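Long-range contacts in hypothetical protein PH1109 (Pyrococcus horikoshii, PDB 2D5A), which is of uncharacterised function but has a Rossmann-like CoA-binding fold and carries coenzyme A in this structure: residues Ala26-Ser31 with Leu83-Lys88; Val52-Pro57 with Arg65-Ser70; Leu89-Val94 with Thr111-Ala116. All coordinates share one frame; numbering follows the deposited sequence.

All three contacts belong to one Rossmann-like CoA-binding domain built on a parallel sheet with strand order 2-1-3-4-5. Contact 1 joins the ends of neighbouring strands 24-28 and 80-83. Contact 2 lies beside it, its centre about 10 Å away, on the outermost strand 51-55, and falls entirely within the chain between the two halves of contact 1. Contact 3 comes later in sequence, where helices 90-100 and 114-122 begin; its centre is about 10 Å from that of contact 1 and about 18 Å from that of contact 2. All three touch coenzyme A, which is contacted by loops at the strand ends and by helix 90-100.

Contact 1 (Ala26-Ser31 with Leu83-Lys88); sequences ALVGAS and LFVKPK. With COA (coenzyme A), chain B.
Val28 and Leu83 form the parallel bridge that ends two adjacent strands of the Rossmann-like sheet, where the loops that receive coenzyme A begin. Phe84 N donates to Val28 O at 2.7 Å, with an N-H...O angle of 146°. On the sheet face that carries Val28 and Leu83, the two side chains run side by side in the same direction, and Leu83 CD2 lies 4.0 Å from Val28 CB. Val28 CG1, anti to the backbone N (chi1 174°), is directed instead to Val85 CG1. Leu27 and Phe84 meet apart from this pair: Leu27 CD2 reaches Phe84 CD2 at 3.7 Å, and Leu27 CG and CD1 follow along the same side of the ring to CE2. Val28 O sits near the ring plane at its edge, so one carbonyl both accepts the backbone bond and borders the aromatic side chain. Helix 37-47 backs this pair through Ala38, while Tyr93 of helix 90-100 covers Val28 and Leu83.

The strand runs out in a type II turn from Leu27 to Ala30. Gly29, at phi 95°, brings its CA to 3.7 Å from both Phe84 O and Val85 CG1. One water donates to both Gly29 O and Phe84 O, tying the two loops together beside the ligand. Coenzyme A lies against both: Gly29 CA is 3.4 Å from its N3A, and Val85 CG1 also borders N3A. Farther out, Ser31 OG accepts from Lys33 N and donates to the phosphate oxygen O7A of coenzyme A at 2.5 Å.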
loop_
_atom_site.group_PDB
_atom_site.type_symbol
_atom_site.label_atom_id
_atom_site.label_comp_id
_atom_site.label_asym_id
_atom_site.label_seq_id
_atom_site.Cartn_x
_atom_site.Cartn_y
_atom_site.Cartn_z
ATOM N N ALA A 26 0.126 5.736 -2.026
ATOM C CA ALA A 26 1.043 6.383 -1.025
ATOM C C ALA A 26 1.804 5.160 -0.565
ATOM O O ALA A 26 1.184 4.271 0.086
ATOM C CB ALA A 26 0.261 6.937 0.107
ATOM N N LEU A 27 3.128 5.131 -0.802
ATOM C CA LEU A 27 3.928 3.936 -0.464
ATOM C C LEU A 27 4.720 4.342 0.801
ATOM O O LEU A 27 5.706 5.077 0.801
ATOM C CB LEU A 27 4.840 3.554 -1.636
ATOM C CG LEU A 27 5.496 2.126 -1.496
ATOM C CD1 LEU A 27 5.796 1.496 -2.849
ATOM C CD2 LEU A 27 6.863 2.258 -0.655
ATOM N N VAL A 28 4.252 3.734 1.897
ATOM C CA VAL A 28 4.763 4.185 3.253
ATOM C C VAL A 28 5.915 3.313 3.669
ATOM O O VAL A 28 5.827 2.069 3.618
ATOM C CB VAL A 28 3.557 4.042 4.298
ATOM C CG1 VAL A 28 4.108 4.360 5.714
ATOM C CG2 VAL A 28 2.393 4.952 3.923
ATOM N N GLY A 29 7.010 3.935 4.077
ATOM C CA GLY A 29 8.249 3.149 4.343
ATOM C C GLY A 29 9.174 3.151 3.113
ATOM O O GLY A 29 10.160 2.443 3.001
ATOM N N ALA A 30 8.852 4.079 2.173
ATOM C CA ALA A 30 9.722 4.173 0.987
ATOM C C ALA A 30 11.183 4.401 1.394
ATOM O O ALA A 30 11.445 5.137 2.332
ATOM C CB ALA A 30 9.277 5.391 0.146
ATOM N N SER A 31 12.110 3.885 0.587
ATOM C CA SER A 31 13.536 3.976 0.947
ATOM C C SER A 31 14.354 4.019 -0.366
ATOM O O SER A 31 13.975 3.354 -1.373
ATOM C CB SER A 31 13.965 2.674 1.659
ATOM O OG SER A 31 15.392 2.673 1.829
ATOM N N LEU A 83 1.659 -0.396 2.584
ATOM C CA LEU A 83 2.461 -0.260 3.828
ATOM C C LEU A 83 3.699 -1.104 3.856
ATOM O O LEU A 83 3.599 -2.308 3.635
ATOM C CB LEU A 83 1.567 -0.656 5.024
ATOM C CG LEU A 83 0.340 0.234 5.228
ATOM C CD1 LEU A 83 -0.677 -0.527 6.178
ATOM C CD2 LEU A 83 0.739 1.654 5.838
ATOM N N PHE A 84 4.880 -0.464 3.991
ATOM C CA PHE A 84 6.171 -1.169 4.137
ATOM C C PHE A 84 6.810 -0.688 5.487
ATOM O O PHE A 84 7.994 -0.303 5.543
ATOM C CB PHE A 84 7.130 -0.801 3.010
ATOM C CG PHE A 84 6.807 -1.498 1.697
ATOM C CD1 PHE A 84 7.474 -2.686 1.366
ATOM C CD2 PHE A 84 5.889 -0.949 0.828
ATOM C CE1 PHE A 84 7.232 -3.347 0.117
ATOM C CE2 PHE A 84 5.651 -1.570 -0.411
ATOM C CZ PHE A 84 6.300 -2.736 -0.778
ATOM N N VAL A 85 6.005 -0.740 6.534
ATOM C CA VAL A 85 6.528 -0.385 7.847
ATOM C C VAL A 85 6.057 -1.443 8.876
ATOM O O VAL A 85 5.119 -2.135 8.597
ATOM C CB VAL A 85 6.013 0.976 8.388
ATOM C CG1 VAL A 85 6.692 2.139 7.519
ATOM C CG2 VAL A 85 4.463 1.158 8.347
ATOM N N LYS A 86 6.731 -1.483 10.010
ATOM C CA LYS A 86 6.366 -2.496 10.973
ATOM C C LYS A 86 4.960 -2.348 11.430
ATOM O O LYS A 86 4.341 -1.282 11.536
ATOM C CB LYS A 86 7.367 -2.418 12.134
ATOM C CG LYS A 86 8.668 -2.985 11.653
ATOM C CD LYS A 86 9.789 -2.546 12.602
ATOM C CE LYS A 86 10.856 -3.570 12.581
ATOM N NZ LYS A 86 12.186 -2.939 12.960
ATOM N N PRO A 87 4.378 -3.501 11.926
ATOM C CA PRO A 87 3.016 -3.464 12.371
ATOM C C PRO A 87 2.540 -2.366 13.257
ATOM O O PRO A 87 1.490 -1.713 12.944
ATOM C CB PRO A 87 2.811 -4.860 13.060
ATOM C CG PRO A 87 3.793 -5.763 12.365
ATOM C CD PRO A 87 5.008 -4.829 11.977
ATOM N N LYS A 88 3.304 -2.045 14.365
ATOM C CA LYS A 88 2.789 -0.974 15.213
ATOM C C LYS A 88 2.798 0.408 14.592
ATOM O O LYS A 88 1.997 1.280 14.957
ATOM C CB LYS A 88 3.514 -0.902 16.581
ATOM C CG LYS A 88 3.037 -2.099 17.525
ATOM C CD LYS A 88 3.243 -1.737 19.057
ATOM C CE LYS A 88 1.887 -1.227 19.821
ATOM N NZ LYS A 88 1.957 -0.911 21.412
HETATM N N1A COA B . 7.311 6.134 8.509
HETATM C C2A COA B . 7.760 5.780 7.314
HETATM N N3A COA B . 8.828 5.002 7.140
HETATM C C4A COA B . 9.443 4.514 8.229
HETATM C C5A COA B . 8.989 4.833 9.508
HETATM C C6A COA B . 7.903 5.684 9.638
HETATM N N6A COA B . 7.480 6.119 10.835
HETATM N N7A COA B . 9.819 4.235 10.367
HETATM C C8A COA B . 10.747 3.571 9.680
HETATM N N9A COA B . 10.526 3.745 8.369
HETATM C C1B COA B . 11.377 3.276 7.264
HETATM C C2B COA B . 12.874 3.431 7.547
HETATM O O2B COA B . 13.326 4.716 7.117
HETATM C C3B COA B . 13.461 2.273 6.736
HETATM O O3B COA B . 14.113 2.675 5.528
HETATM P P3B COA B . 15.672 3.088 5.588
HETATM O O7A COA B . 15.943 3.665 4.110
HETATM O O8A COA B . 16.517 1.769 5.863
HETATM O O9A COA B . 15.794 4.102 6.668
HETATM C C4B COA B . 12.265 1.362 6.439
HETATM O O4B COA B . 11.188 1.861 7.238
HETATM C C5B COA B . 12.570 -0.078 6.857
HETATM O O5B COA B . 13.026 -0.084 8.209
HETATM P P1A COA B . 12.735 -1.329 9.212
HETATM O O1A COA B . 11.283 -1.354 9.503
HETATM O O2A COA B . 13.697 -1.083 10.313
HETATM O O3A COA B . 13.295 -2.543 8.321
HETATM P P2A COA B . 13.124 -4.116 8.664
HETATM O O4A COA B . 14.311 -4.745 8.042
HETATM O O5A COA B . 12.822 -4.234 10.110
HETATM O O6A COA B . 11.846 -4.598 7.812
HETATM C CBP COA B . 9.664 -4.096 6.984
HETATM C CCP COA B . 10.497 -4.380 8.239
HETATM C CDP COA B . 10.255 -2.986 6.111
HETATM C CEP COA B . 8.179 -4.038 7.329
HETATM C CAP COA B . 9.852 -5.372 6.141
HETATM O OAP COA B . 9.392 -6.568 6.784
HETATM C C9P COA B . 9.179 -5.349 4.766
HETATM O O9P COA B . 9.920 -4.833 3.766
HETATM N N8P COA B . 7.994 -5.933 4.574
HETATM C C7P COA B . 7.360 -6.012 3.253
HETATM C C6P COA B . 7.943 -7.262 2.581
HETATM C C5P COA B . 7.352 -7.443 1.182
HETATM O O5P COA B . 6.011 -7.353 1.066
HETATM N N4P COA B . 8.189 -7.615 0.171
HETATM C C3P COA B . 7.672 -7.742 -1.198
HETATM C C2P COA B . 8.154 -9.097 -1.701
HETATM S S1P COA B . 7.665 -9.277 -3.451
HETATM O O HOH W 1 10.363 -0.097 4.199
#

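Contact 2 (Val52-Pro57 with Arg65-Ser70); sequences VYPVNP and RKCYPS. With COA (coenzyme A), chain B.
Pro54 and Val55 meet Cys67 and Tyr68 along two segments whose end-to-end directions differ by 55°, joined by a single bridge between Val55 and Tyr68. Tyr68 N donates to Pro54 O at 2.9 Å, and Tyr68 O accepts from Asn56 N at 2.8 Å. Val55 CA also makes a CA-H...O contact with Tyr68 O.

Arg65 folds back through successive bends at chi2 and chi3, which brings its guanidinium over Tyr53 in a cation-pi contact: CZ is 4.6 Å from the ring centroid. The two planes are nearly perpendicular, so NH2 points down onto the middle of the ring. One face of the guanidinium is covered by Val52 O, 3.2 Å from Arg65 CZ but badly angled for a hydrogen bond; a salt bridge to Asp51 holds NH1. Tyr53 OH, at the far end of the ring, bonds to Asp76.

This is the outer border of the Rossmann-like sheet, where strand 51-55 is lined by the second strand of a small two-stranded hairpin and the residues after it. Pro54 CD packs on Arg65 CB, and Cys67 SG fits between Pro54 CB and Asn56 CB. Asn56 continues into the ligand site: OD1 accepts from Lys58 N, while ND2 bonds both Ala30 O and, almost straight at 177°, coenzyme A O2B at 3.0 Å.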
loop_
_atom_site.group_PDB
_atom_site.type_symbol
_atom_site.label_atom_id
_atom_site.label_comp_id
_atom_site.label_asym_id
_atom_site.label_seq_id
_atom_site.Cartn_x
_atom_site.Cartn_y
_atom_site.Cartn_z
ATOM N N VAL A 52 3.180 6.884 -7.797
ATOM C CA VAL A 52 3.591 6.443 -6.457
ATOM C C VAL A 52 4.229 7.555 -5.717
ATOM O O VAL A 52 5.356 7.963 -6.063
ATOM C CB VAL A 52 4.610 5.265 -6.492
ATOM C CG1 VAL A 52 4.794 4.701 -4.981
ATOM C CG2 VAL A 52 4.029 4.027 -7.368
ATOM N N TYR A 53 3.524 7.961 -4.644
ATOM C CA TYR A 53 4.058 9.045 -3.749
ATOM C C TYR A 53 4.731 8.347 -2.554
ATOM O O TYR A 53 4.038 7.732 -1.750
ATOM C CB TYR A 53 2.840 9.824 -3.242
ATOM C CG TYR A 53 2.208 10.659 -4.351
ATOM C CD1 TYR A 53 2.645 12.023 -4.512
ATOM C CD2 TYR A 53 1.200 10.170 -5.154
ATOM C CE1 TYR A 53 2.123 12.792 -5.451
ATOM C CE2 TYR A 53 0.617 11.048 -6.110
ATOM C CZ TYR A 53 1.151 12.348 -6.211
ATOM O OH TYR A 53 0.529 13.128 -7.214
ATOM N N PRO A 54 6.050 8.411 -2.475
ATOM C CA PRO A 54 6.726 7.816 -1.326
ATOM C C PRO A 54 6.426 8.643 -0.058
ATOM O O PRO A 54 6.337 9.875 -0.018
ATOM C CB PRO A 54 8.220 7.881 -1.672
ATOM C CG PRO A 54 8.337 9.112 -2.602
ATOM C CD PRO A 54 7.003 9.142 -3.405
ATOM N N VAL A 55 6.235 7.912 1.044
ATOM C CA VAL A 55 5.949 8.573 2.345
ATOM C C VAL A 55 6.946 8.012 3.362
ATOM O O VAL A 55 6.979 6.814 3.655
ATOM C CB VAL A 55 4.502 8.198 2.844
ATOM C CG1 VAL A 55 4.270 8.752 4.282
ATOM C CG2 VAL A 55 3.486 8.818 1.847
ATOM N N ASN A 56 7.772 8.899 3.946
ATOM C CA ASN A 56 8.765 8.461 4.920
ATOM C C ASN A 56 9.354 9.818 5.429
ATOM O O ASN A 56 10.031 10.509 4.660
ATOM C CB ASN A 56 9.933 7.675 4.280
ATOM C CG ASN A 56 10.871 7.135 5.357
ATOM O OD1 ASN A 56 10.905 7.687 6.484
ATOM N ND2 ASN A 56 11.576 6.016 5.089
ATOM N N PRO A 57 9.081 10.186 6.675
ATOM C CA PRO A 57 9.588 11.457 7.237
ATOM C C PRO A 57 11.095 11.580 7.223
ATOM O O PRO A 57 11.577 12.715 7.408
ATOM C CB PRO A 57 9.102 11.452 8.743
ATOM C CG PRO A 57 7.895 10.490 8.664
ATOM C CD PRO A 57 8.211 9.428 7.616
ATOM N N ARG A 65 11.113 10.949 -6.815
ATOM C CA ARG A 65 9.749 11.420 -6.505
ATOM C C ARG A 65 9.879 12.191 -5.165
ATOM O O ARG A 65 10.592 11.754 -4.210
ATOM C CB ARG A 65 8.789 10.239 -6.229
ATOM C CG ARG A 65 8.436 9.419 -7.515
ATOM C CD ARG A 65 7.585 10.364 -8.406
ATOM N NE ARG A 65 6.303 10.723 -7.751
ATOM C CZ ARG A 65 5.087 10.344 -8.136
ATOM N NH1 ARG A 65 4.888 9.585 -9.252
ATOM N NH2 ARG A 65 4.066 10.676 -7.335
ATOM N N LYS A 66 9.188 13.307 -5.052
ATOM C CA LYS A 66 9.249 14.010 -3.697
ATOM C C LYS A 66 8.683 13.012 -2.671
ATOM O O LYS A 66 7.637 12.400 -2.944
ATOM C CB LYS A 66 8.217 15.171 -3.726
ATOM C CG LYS A 66 8.755 16.365 -4.589
ATOM C CD LYS A 66 7.547 17.117 -5.296
ATOM C CE LYS A 66 8.016 18.029 -6.549
ATOM N NZ LYS A 66 8.540 19.307 -5.890
ATOM N N CYS A 67 9.289 13.027 -1.495
ATOM C CA CYS A 67 8.875 12.057 -0.442
ATOM C C CYS A 67 8.221 12.913 0.650
ATOM O O CYS A 67 8.766 13.927 1.074
ATOM C CB CYS A 67 10.154 11.392 0.023
ATOM S SG CYS A 67 9.742 10.021 1.240
ATOM N N TYR A 68 7.072 12.429 1.151
ATOM C CA TYR A 68 6.274 13.234 2.090
ATOM C C TYR A 68 6.370 12.587 3.502
ATOM O O TYR A 68 6.523 11.391 3.667
ATOM C CB TYR A 68 4.824 13.183 1.580
ATOM C CG TYR A 68 4.702 14.006 0.298
ATOM C CD1 TYR A 68 4.929 13.437 -0.957
ATOM C CD2 TYR A 68 4.404 15.348 0.383
ATOM C CE1 TYR A 68 4.828 14.261 -2.141
ATOM C CE2 TYR A 68 4.307 16.129 -0.754
ATOM C CZ TYR A 68 4.538 15.587 -2.009
ATOM O OH TYR A 68 4.516 16.340 -3.176
ATOM N N PRO A 69 6.189 13.430 4.511
ATOM C CA PRO A 69 6.271 13.002 5.917
ATOM C C PRO A 69 4.949 12.397 6.439
ATOM O O PRO A 69 4.972 11.780 7.519
ATOM C CB PRO A 69 6.696 14.283 6.675
ATOM C CG PRO A 69 5.964 15.405 5.853
ATOM C CD PRO A 69 6.093 14.943 4.348
ATOM N N SER A 70 3.866 12.491 5.647
ATOM C CA SER A 70 2.602 11.890 6.046
ATOM C C SER A 70 1.774 11.706 4.773
ATOM O O SER A 70 1.965 12.454 3.757
ATOM C CB SER A 70 1.941 12.864 7.053
ATOM O OG SER A 70 0.660 13.130 6.757
HETATM N N1A COA B . 7.311 6.134 8.509
HETATM C C2A COA B . 7.760 5.780 7.314
HETATM N N3A COA B . 8.828 5.002 7.140
HETATM C C4A COA B . 9.443 4.514 8.229
HETATM C C5A COA B . 8.989 4.833 9.508
HETATM C C6A COA B . 7.903 5.684 9.638
HETATM N N6A COA B . 7.480 6.119 10.835
HETATM N N7A COA B . 9.819 4.235 10.367
HETATM C C8A COA B . 10.747 3.571 9.680
HETATM N N9A COA B . 10.526 3.745 8.369
HETATM C C1B COA B . 11.377 3.276 7.264
HETATM C C2B COA B . 12.874 3.431 7.547
HETATM O O2B COA B . 13.326 4.716 7.117
HETATM C C3B COA B . 13.461 2.273 6.736
HETATM O O3B COA B . 14.113 2.675 5.528
HETATM P P3B COA B . 15.672 3.088 5.588
HETATM O O7A COA B . 15.943 3.665 4.110
HETATM O O8A COA B . 16.517 1.769 5.863
HETATM O O9A COA B . 15.794 4.102 6.668
HETATM C C4B COA B . 12.265 1.362 6.439
HETATM O O4B COA B . 11.188 1.861 7.238
HETATM C C5B COA B . 12.570 -0.078 6.857
HETATM O O5B COA B . 13.026 -0.084 8.209
HETATM P P1A COA B . 12.735 -1.329 9.212
HETATM O O1A COA B . 11.283 -1.354 9.503
HETATM O O2A COA B . 13.697 -1.083 10.313
HETATM O O3A COA B . 13.295 -2.543 8.321
HETATM P P2A COA B . 13.124 -4.116 8.664
HETATM O O4A COA B . 14.311 -4.745 8.042
HETATM O O5A COA B . 12.822 -4.234 10.110
HETATM O O6A COA B . 11.846 -4.598 7.812
HETATM C CBP COA B . 9.664 -4.096 6.984
HETATM C CCP COA B . 10.497 -4.380 8.239
HETATM C CDP COA B . 10.255 -2.986 6.111
HETATM C CEP COA B . 8.179 -4.038 7.329
HETATM C CAP COA B . 9.852 -5.372 6.141
HETATM O OAP COA B . 9.392 -6.568 6.784
HETATM C C9P COA B . 9.179 -5.349 4.766
HETATM O O9P COA B . 9.920 -4.833 3.766
HETATM N N8P COA B . 7.994 -5.933 4.574
HETATM C C7P COA B . 7.360 -6.012 3.253
HETATM C C6P COA B . 7.943 -7.262 2.581
HETATM C C5P COA B . 7.352 -7.443 1.182
HETATM O O5P COA B . 6.011 -7.353 1.066
HETATM N N4P COA B . 8.189 -7.615 0.171
HETATM C C3P COA B . 7.672 -7.742 -1.198
HETATM C C2P COA B . 8.154 -9.097 -1.701
HETATM S S1P COA B . 7.665 -9.277 -3.451
#

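Contact 3 (Leu89-Val94 with Thr111-Ala116); sequences LTMEYV and TYNREA. With COA (coenzyme A), chain B.
Ala116, Met91 and Thr90 carry the meeting of two neighbouring helix starts on one side of the Rossmann-like sheet. Ala116, in the first turn of helix 114-122, turns its methyl to helix 90-100, and the backbones come close there, with Met91 CA 4.4 Å from Ala116 CA. Its CB rests against Thr90 OG1 at 3.5 Å, the backbone CA of Met91 at 3.7 Å and Val94 CG2 at 3.8 Å. The Met91 side chain is bent beyond CG, with SD 4.0 Å from Ala116 CA; the position of its terminal methyl is doubtful. Thr90 and Asn113 pass alongside one another, running antiparallel; Asn113 occupies the N-cap position of helix 114-122, and its CB lies beside Thr90 OG1. That hydroxyl is bonded to Pro87 O, and the methyl CG2 rests near Thr111 O.

Phe107 of strand 104-107 touches both Thr90 and Ala116, connecting the helix pair to the sheet. Another residue of the same helical turn, Tyr93, serves the ligand: its OH donates to the adenine N1A of coenzyme A at 2.7 Å. One turn along from Thr90, Val94 CG1 lies 3.3 Å from Ala116 O.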
loop_
_atom_site.group_PDB
_atom_site.type_symbol
_atom_site.label_atom_id
_atom_site.label_comp_id
_atom_site.label_asym_id
_atom_site.label_seq_id
_atom_site.Cartn_x
_atom_site.Cartn_y
_atom_site.Cartn_z
ATOM N N LEU A 89 3.608 0.531 13.533
ATOM C CA LEU A 89 3.627 1.852 12.816
ATOM C C LEU A 89 2.412 1.961 11.919
ATOM O O LEU A 89 1.926 3.078 11.577
ATOM C CB LEU A 89 4.869 1.939 11.931
ATOM C CG LEU A 89 6.091 2.466 12.725
ATOM C CD1 LEU A 89 6.516 1.414 13.750
ATOM C CD2 LEU A 89 7.248 2.613 11.788
ATOM N N THR A 90 1.831 0.813 11.570
ATOM C CA THR A 90 0.715 0.953 10.624
ATOM C C THR A 90 -0.547 1.574 11.172
ATOM O O THR A 90 -1.399 2.020 10.390
ATOM C CB THR A 90 0.300 -0.411 9.942
ATOM O OG1 THR A 90 -0.210 -1.268 10.993
ATOM C CG2 THR A 90 1.471 -1.084 9.258
ATOM N N MET A 91 -0.736 1.628 12.494
ATOM C CA MET A 91 -2.003 2.169 12.975
ATOM C C MET A 91 -2.104 3.632 12.621
ATOM O O MET A 91 -3.149 4.171 12.184
ATOM C CB MET A 91 -2.088 1.969 14.500
ATOM C CG MET A 91 -3.125 2.878 15.163
ATOM S SD MET A 91 -4.738 2.408 14.502
ATOM C CE MET A 91 -4.676 0.641 14.984
ATOM N N GLU A 92 -0.989 4.309 12.783
ATOM C CA GLU A 92 -0.941 5.738 12.464
ATOM C C GLU A 92 -1.215 6.005 10.994
ATOM O O GLU A 92 -1.934 6.931 10.664
ATOM C CB GLU A 92 0.410 6.230 12.785
ATOM C CG GLU A 92 0.529 6.282 14.262
ATOM C CD GLU A 92 -0.496 7.247 14.882
ATOM O OE1 GLU A 92 -0.892 8.286 14.221
ATOM O OE2 GLU A 92 -0.862 6.987 16.056
ATOM N N TYR A 93 -0.636 5.183 10.155
ATOM C CA TYR A 93 -0.766 5.361 8.703
ATOM C C TYR A 93 -2.163 5.010 8.224
ATOM O O TYR A 93 -2.667 5.615 7.262
ATOM C CB TYR A 93 0.363 4.596 7.929
ATOM C CG TYR A 93 1.636 5.398 8.036
ATOM C CD1 TYR A 93 2.718 4.953 8.818
ATOM C CD2 TYR A 93 1.740 6.637 7.404
ATOM C CE1 TYR A 93 3.904 5.697 8.970
ATOM C CE2 TYR A 93 2.887 7.421 7.552
ATOM C CZ TYR A 93 3.941 6.976 8.286
ATOM O OH TYR A 93 5.116 7.653 8.405
ATOM N N VAL A 94 -2.836 4.094 8.939
ATOM C CA VAL A 94 -4.223 3.742 8.586
ATOM C C VAL A 94 -5.098 4.889 8.994
ATOM O O VAL A 94 -6.075 5.265 8.276
ATOM C CB VAL A 94 -4.653 2.375 9.343
ATOM C CG1 VAL A 94 -6.212 2.317 9.443
ATOM C CG2 VAL A 94 -4.162 1.186 8.535
ATOM N N THR A 111 3.655 -6.760 7.831
ATOM C CA THR A 111 3.182 -5.512 8.332
ATOM C C THR A 111 1.865 -5.519 8.973
ATOM O O THR A 111 1.411 -4.536 9.537
ATOM C CB THR A 111 3.142 -4.410 7.151
ATOM O OG1 THR A 111 2.045 -4.750 6.283
ATOM C CG2 THR A 111 4.400 -4.525 6.320
ATOM N N TYR A 112 1.133 -6.672 8.888
ATOM C CA TYR A 112 -0.210 -6.692 9.415
ATOM C C TYR A 112 -0.384 -6.408 10.861
ATOM O O TYR A 112 0.403 -6.884 11.695
ATOM C CB TYR A 112 -0.797 -8.088 9.029
ATOM C CG TYR A 112 -2.200 -8.258 9.504
ATOM C CD1 TYR A 112 -2.481 -8.992 10.695
ATOM C CD2 TYR A 112 -3.276 -7.666 8.794
ATOM C CE1 TYR A 112 -3.776 -9.115 11.143
ATOM C CE2 TYR A 112 -4.622 -7.811 9.248
ATOM C CZ TYR A 112 -4.841 -8.543 10.430
ATOM O OH TYR A 112 -6.148 -8.709 10.910
ATOM N N ASN A 113 -1.359 -5.555 11.168
ATOM C CA ASN A 113 -1.664 -5.168 12.532
ATOM C C ASN A 113 -3.191 -5.261 12.650
ATOM O O ASN A 113 -3.970 -4.615 11.895
ATOM C CB ASN A 113 -1.211 -3.738 12.821
ATOM C CG ASN A 113 -1.499 -3.325 14.235
ATOM O OD1 ASN A 113 -0.640 -3.502 15.131
ATOM N ND2 ASN A 113 -2.660 -2.833 14.476
ATOM N N ARG A 114 -3.668 -6.083 13.608
ATOM C CA ARG A 114 -5.133 -6.240 13.769
ATOM C C ARG A 114 -5.940 -5.016 14.099
ATOM O O ARG A 114 -6.993 -4.775 13.516
ATOM C CB ARG A 114 -5.370 -7.297 14.834
ATOM C CG ARG A 114 -5.320 -8.630 14.297
ATOM C CD ARG A 114 -5.573 -9.468 15.494
ATOM N NE ARG A 114 -4.626 -9.038 16.516
ATOM C CZ ARG A 114 -4.618 -9.481 17.757
ATOM N NH1 ARG A 114 -3.699 -9.030 18.607
ATOM N NH2 ARG A 114 -5.547 -10.363 18.127
ATOM N N GLU A 115 -5.462 -4.275 15.070
ATOM C CA GLU A 115 -6.068 -3.046 15.486
ATOM C C GLU A 115 -6.127 -2.084 14.233
ATOM O O GLU A 115 -7.169 -1.472 13.928
ATOM C CB GLU A 115 -5.158 -2.453 16.557
ATOM C CG GLU A 115 -5.676 -1.237 17.302
ATOM C CD GLU A 115 -7.130 -1.390 17.794
ATOM O OE1 GLU A 115 -7.557 -2.550 18.133
ATOM O OE2 GLU A 115 -7.831 -0.343 17.842
ATOM N N ALA A 116 -4.994 -1.925 13.541
ATOM C CA ALA A 116 -5.035 -0.981 12.381
ATOM C C ALA A 116 -6.123 -1.474 11.385
ATOM O O ALA A 116 -6.886 -0.667 10.806
ATOM C CB ALA A 116 -3.609 -0.925 11.682
HETATM N N1A COA B . 7.311 6.134 8.509
HETATM C C2A COA B . 7.760 5.780 7.314
HETATM N N3A COA B . 8.828 5.002 7.140
HETATM C C4A COA B . 9.443 4.514 8.229
HETATM C C5A COA B . 8.989 4.833 9.508
HETATM C C6A COA B . 7.903 5.684 9.638
HETATM N N6A COA B . 7.480 6.119 10.835
HETATM N N7A COA B . 9.819 4.235 10.367
HETATM C C8A COA B . 10.747 3.571 9.680
HETATM N N9A COA B . 10.526 3.745 8.369
HETATM C C1B COA B . 11.377 3.276 7.264
HETATM C C2B COA B . 12.874 3.431 7.547
HETATM O O2B COA B . 13.326 4.716 7.117
HETATM C C3B COA B . 13.461 2.273 6.736
HETATM O O3B COA B . 14.113 2.675 5.528
HETATM P P3B COA B . 15.672 3.088 5.588
HETATM O O7A COA B . 15.943 3.665 4.110
HETATM O O8A COA B . 16.517 1.769 5.863
HETATM O O9A COA B . 15.794 4.102 6.668
HETATM C C4B COA B . 12.265 1.362 6.439
HETATM O O4B COA B . 11.188 1.861 7.238
HETATM C C5B COA B . 12.570 -0.078 6.857
HETATM O O5B COA B . 13.026 -0.084 8.209
HETATM P P1A COA B . 12.735 -1.329 9.212
HETATM O O1A COA B . 11.283 -1.354 9.503
HETATM O O2A COA B . 13.697 -1.083 10.313
HETATM O O3A COA B . 13.295 -2.543 8.321
HETATM P P2A COA B . 13.124 -4.116 8.664
HETATM O O4A COA B . 14.311 -4.745 8.042
HETATM O O5A COA B . 12.822 -4.234 10.110
HETATM O O6A COA B . 11.846 -4.598 7.812
HETATM C CBP COA B . 9.664 -4.096 6.984
HETATM C CCP COA B . 10.497 -4.380 8.239
HETATM C CDP COA B . 10.255 -2.986 6.111
HETATM C CEP COA B . 8.179 -4.038 7.329
HETATM C CAP COA B . 9.852 -5.372 6.141
HETATM O OAP COA B . 9.392 -6.568 6.784
HETATM C C9P COA B . 9.179 -5.349 4.766
HETATM O O9P COA B . 9.920 -4.833 3.766
HETATM N N8P COA B . 7.994 -5.933 4.574
HETATM C C7P COA B . 7.360 -6.012 3.253
HETATM C C6P COA B . 7.943 -7.262 2.581
HETATM C C5P COA B . 7.352 -7.443 1.182
HETATM O O5P COA B . 6.011 -7.353 1.066
HETATM N N4P COA B . 8.189 -7.615 0.171
HETATM C C3P COA B . 7.672 -7.742 -1.198
HETATM C C2P COA B . 8.154 -9.097 -1.701
HETATM S S1P COA B . 7.665 -9.277 -3.451
#